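Local structure of 26S proteasome regulatory subunit RPN10 (Schizosaccharomyces pombe, 2X5N) at residues Leu50-Ile53 with Pro58-Leu61; Asp88-Ala93 with Ile125-Arg130. The protein protects ubiquitin chains against disassembly by deubiquitinating enzymes, thereby promoting protein degradation, as a regulatory subunit of the 26S proteasome. All coordinates share one frame; numbering follows the deposited sequence. Where two conformers were deposited one is given.

Contact 1. Residues Leu50-Ile53 with Pro58-Leu61; sequences LMTI and PQVL
Leu61 lays its CD1 methyl over two side chains of the facing strand, 3.7 Å from Thr52 CG2 and 3.8 Å from Leu50 CD2, crossing Thr52 at about a right angle. Leu50 and Leu61 continue this apolar face onto helix 68-75, where Leu50 meets Phe71 and Met75 and Leu61 meets Ala74. Next to it Thr52 divides its two branches: CG2 stays with the leucine, while OG1, set between the backbone N and the carbonyl carbon (chi1 64°), accepts a hydrogen bond from Gln59 N at 2.9 Å. Gln59 N also reaches Thr52 O, but only weakly, at 3.4 Å, so the side-chain oxygen is its closer acceptor. A valine in place of the threonine would probably leave Gln59 N with little more than that weak bond and the backbone at Pro58-Gln59 less firmly held. The segments belong to a beta hairpin that forms one edge of the von Willebrand factor A sheet, strand 60-63 being outermost and antiparallel to strand 47-52. Thr52 N donates to Gln59 O in the carbonyl plane, and Leu61 N reaches Leu50 O at 2.8 Å, tilted 25° from the plane of the Leu50 carbonyl. Between these bonds Met51 and Val60 form a non-hydrogen-bonded pair, Met51 CG lying 3.9 Å from Val60 CG2 on the face opposite Thr52 and Leu61. The methionine chain bends at chi3 (58°), bringing Met51 CE to 4.0 Å from Pro58 CB, where the methionine also packs on Ile92 and Ala93 of helix 86-98.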
# COMPACT_ATOMS: atom_id res chain seq x y z
N LEU A 50 3.84 6.76 5.27
CA LEU A 50 4.61 5.62 4.81
C LEU A 50 4.85 4.67 5.97
O LEU A 50 5.30 5.07 7.04
CB LEU A 50 5.96 6.06 4.23
CG LEU A 50 6.82 4.95 3.67
CD1 LEU A 50 6.15 4.29 2.47
CD2 LEU A 50 8.20 5.47 3.27
N MET A 51 4.56 3.39 5.73
CA MET A 51 4.82 2.33 6.68
C MET A 51 5.46 1.17 5.97
O MET A 51 5.27 0.98 4.77
CB MET A 51 3.50 1.76 7.25
CG MET A 51 2.88 2.56 8.31
SD MET A 51 1.38 1.74 8.85
CE MET A 51 1.96 0.14 9.39
N THR A 52 6.19 0.37 6.72
CA THR A 52 6.59 -0.96 6.28
C THR A 52 5.68 -2.03 6.86
O THR A 52 4.99 -1.82 7.87
CB THR A 52 7.99 -1.29 6.79
OG1 THR A 52 7.95 -1.34 8.23
CG2 THR A 52 9.02 -0.29 6.33
N ILE A 53 5.69 -3.22 6.23
CA ILE A 53 5.03 -4.38 6.82
C ILE A 53 5.96 -5.56 7.00
O ILE A 53 5.55 -6.58 7.53
CB ILE A 53 3.76 -4.80 6.08
CG1 ILE A 53 4.08 -5.33 4.68
CG2 ILE A 53 2.79 -3.64 5.99
CD1 ILE A 53 2.95 -6.10 4.02
N PRO A 58 5.85 -4.21 11.48
CA PRO A 58 5.50 -2.96 10.81
C PRO A 58 5.96 -1.67 11.45
O PRO A 58 5.81 -1.59 12.67
CB PRO A 58 4.00 -3.05 10.56
CG PRO A 58 3.68 -4.50 10.68
CD PRO A 58 4.67 -5.07 11.66
N GLN A 59 6.49 -0.72 10.70
CA GLN A 59 6.99 0.51 11.27
C GLN A 59 6.39 1.70 10.55
O GLN A 59 6.29 1.67 9.35
CB GLN A 59 8.50 0.61 11.07
CG GLN A 59 9.31 -0.54 11.53
CD GLN A 59 9.35 -0.63 13.03
OE1 GLN A 59 9.61 0.36 13.72
NE2 GLN A 59 9.13 -1.84 13.56
N VAL A 60 6.03 2.75 11.28
CA VAL A 60 5.67 3.99 10.64
C VAL A 60 6.98 4.74 10.30
O VAL A 60 7.74 5.10 11.19
CB VAL A 60 4.75 4.86 11.52
CG1 VAL A 60 4.46 6.18 10.83
CG2 VAL A 60 3.48 4.10 11.86
N LEU A 61 7.23 4.92 9.01
CA LEU A 61 8.43 5.63 8.53
C LEU A 61 8.23 7.12 8.36
O LEU A 61 9.14 7.90 8.58
CB LEU A 61 8.89 5.04 7.20
CG LEU A 61 9.34 3.58 7.20
CD1 LEU A 61 9.94 3.21 5.82
CD2 LEU A 61 10.28 3.25 8.35

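Contact 2. Residues Asp88-Ala93 with Ile125-Arg130; sequences DGIQIA and IRLAKR
Leu127 projects from helix 121-133 toward helix 86-98, and its CD2 methyl meets both Ile90 and Gln91. Ile90 CD1, in one of two conformers, lies 3.9 Å from Leu127 CD2 and 4.0 Å from Leu127 CB, the two side chains slanting past one another. Gln91 comes in at about a right angle: beyond CG its chain runs extended (chi2 -175°), which carries NE2 to 3.7 Å from Leu127 CD2 in van der Waals contact. The aliphatic part of the glutamine follows, with Gln91 CG 4.0 Å from Leu127 CD2, and the exposed amide borders the apolar contact on its solvent side. No hydrogen bond joins the segments, and the closest CA pair, Gln91 and Leu127, is 8.2 Å apart, so they meet through side chains alone. Farther out, Ile90 is buried against Leu8 of strand 3-9 and Phe155 of helix 151-159, which also touches Ala128 and so borders both helices. Leu127 is flanked by Glu119 in the loop before its helix. Strand 106-113 follows helix 86-98 and leads on to helix 121-133; such helices packed side by side over a largely parallel sheet are typical of the Rossmann-like alpha/beta fold of von Willebrand factor A domains.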
# COMPACT_ATOMS: atom_id res chain seq x y z
N ASP A 88 -1.10 -7.14 10.91
CA ASP A 88 -0.59 -6.15 11.85
C ASP A 88 -0.40 -4.81 11.16
O ASP A 88 -0.70 -3.76 11.72
CB ASP A 88 0.75 -6.59 12.45
CG ASP A 88 0.63 -7.68 13.49
OD1 ASP A 88 -0.46 -7.92 14.03
OD2 ASP A 88 1.67 -8.27 13.82
N GLY A 89 0.13 -4.83 9.92
CA GLY A 89 0.35 -3.60 9.18
C GLY A 89 -0.93 -2.83 8.91
O GLY A 89 -0.96 -1.62 9.12
N ILE A 90 -1.97 -3.49 8.43
CA ILE A 90 -3.16 -2.73 8.10
C ILE A 90 -3.91 -2.30 9.37
O ILE A 90 -4.67 -1.33 9.33
CB ILE A 90 -4.09 -3.46 7.12
CG1 ILE A 90 -4.58 -4.78 7.72
CG2 ILE A 90 -3.38 -3.69 5.78
CD1 ILE A 90 -5.64 -5.49 6.86
N GLN A 91 -3.68 -2.97 10.50
CA GLN A 91 -4.22 -2.48 11.77
C GLN A 91 -3.47 -1.24 12.27
O GLN A 91 -4.09 -0.25 12.65
CB GLN A 91 -4.20 -3.60 12.80
CG GLN A 91 -5.19 -4.68 12.51
CD GLN A 91 -5.24 -5.73 13.59
OE1 GLN A 91 -4.28 -5.92 14.34
NE2 GLN A 91 -6.38 -6.41 13.69
N ILE A 92 -2.14 -1.29 12.25
CA ILE A 92 -1.34 -0.15 12.66
C ILE A 92 -1.62 1.05 11.76
O ILE A 92 -1.67 2.19 12.21
CB ILE A 92 0.14 -0.52 12.68
CG1 ILE A 92 0.43 -1.52 13.82
CG2 ILE A 92 1.02 0.71 12.84
CD1 ILE A 92 1.79 -2.19 13.73
N ALA A 93 -1.82 0.79 10.46
CA ALA A 93 -2.15 1.87 9.53
C ALA A 93 -3.45 2.54 9.91
O ALA A 93 -3.58 3.76 9.81
CB ALA A 93 -2.25 1.32 8.11
N ILE A 125 -10.76 -12.03 6.12
CA ILE A 125 -12.10 -11.50 5.89
C ILE A 125 -12.55 -10.67 7.08
O ILE A 125 -13.18 -9.63 6.90
CB ILE A 125 -13.12 -12.62 5.62
CG1 ILE A 125 -12.75 -13.39 4.35
CG2 ILE A 125 -14.52 -12.02 5.50
CD1 ILE A 125 -12.50 -12.51 3.14
N ARG A 126 -12.25 -11.12 8.29
CA ARG A 126 -12.50 -10.32 9.48
C ARG A 126 -11.80 -8.97 9.37
O ARG A 126 -12.41 -7.94 9.68
CB ARG A 126 -12.00 -11.03 10.73
CG ARG A 126 -12.89 -12.18 11.18
CD ARG A 126 -12.35 -12.84 12.44
NE ARG A 126 -13.13 -14.00 12.82
CZ ARG A 126 -12.76 -14.90 13.73
NH1 ARG A 126 -11.59 -14.77 14.36
NH2 ARG A 126 -13.54 -15.93 14.01
N LEU A 127 -10.54 -8.96 8.93
CA LEU A 127 -9.78 -7.72 8.74
C LEU A 127 -10.55 -6.79 7.78
O LEU A 127 -10.73 -5.59 8.05
CB LEU A 127 -8.37 -8.03 8.21
CG LEU A 127 -7.35 -8.52 9.24
CD1 LEU A 127 -6.18 -9.24 8.54
CD2 LEU A 127 -6.82 -7.38 10.10
N ALA A 128 -10.98 -7.34 6.65
CA ALA A 128 -11.64 -6.57 5.60
C ALA A 128 -12.96 -5.98 6.07
O ALA A 128 -13.26 -4.82 5.81
CB ALA A 128 -11.87 -7.47 4.39
N LYS A 129 -13.77 -6.78 6.75
CA LYS A 129 -15.07 -6.31 7.17
C LYS A 129 -14.94 -5.26 8.25
O LYS A 129 -15.75 -4.35 8.32
CB LYS A 129 -15.95 -7.48 7.64
CG LYS A 129 -16.37 -8.41 6.51
CD LYS A 129 -17.48 -9.36 6.93
CE LYS A 129 -18.09 -10.05 5.73
NZ LYS A 129 -19.22 -10.95 6.09
N ARG A 130 -13.92 -5.41 9.09
CA ARG A 130 -13.60 -4.38 10.07
C ARG A 130 -13.19 -3.07 9.39
O ARG A 130 -13.69 -2.01 9.79
CB ARG A 130 -12.51 -4.88 11.05
CG ARG A 130 -12.11 -3.89 12.13
CD ARG A 130 -13.27 -3.58 13.08
NE ARG A 130 -13.68 -4.76 13.85
CZ ARG A 130 -14.68 -4.78 14.72
NH1 ARG A 130 -15.39 -3.68 14.96
NH2 ARG A 130 -14.98 -5.90 15.36

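How the contacts relate
Both contacts are partly buried, but contact 1 joins neighbouring strands at the sheet's edge whereas contact 2 joins two helices covering one face. Contact 1 covers 409 Å² and depends on backbone hydrogen bonds as well as apolar side chains; contact 2 covers 132 Å² and is held by van der Waals packing alone, with one buried isoleucine and a glutamine at the surface. Helix 86-98 connects them, meeting the hairpin with Asp88, Gly89, Ile92 and Ala93 and helix 121-133 with Ile90 and Gln91. Met51 CE lies 3.4 Å from Gly89 O, and Pro58 CG packs 3.6 Å from Gly89 N, where the helix has no side chain in the way.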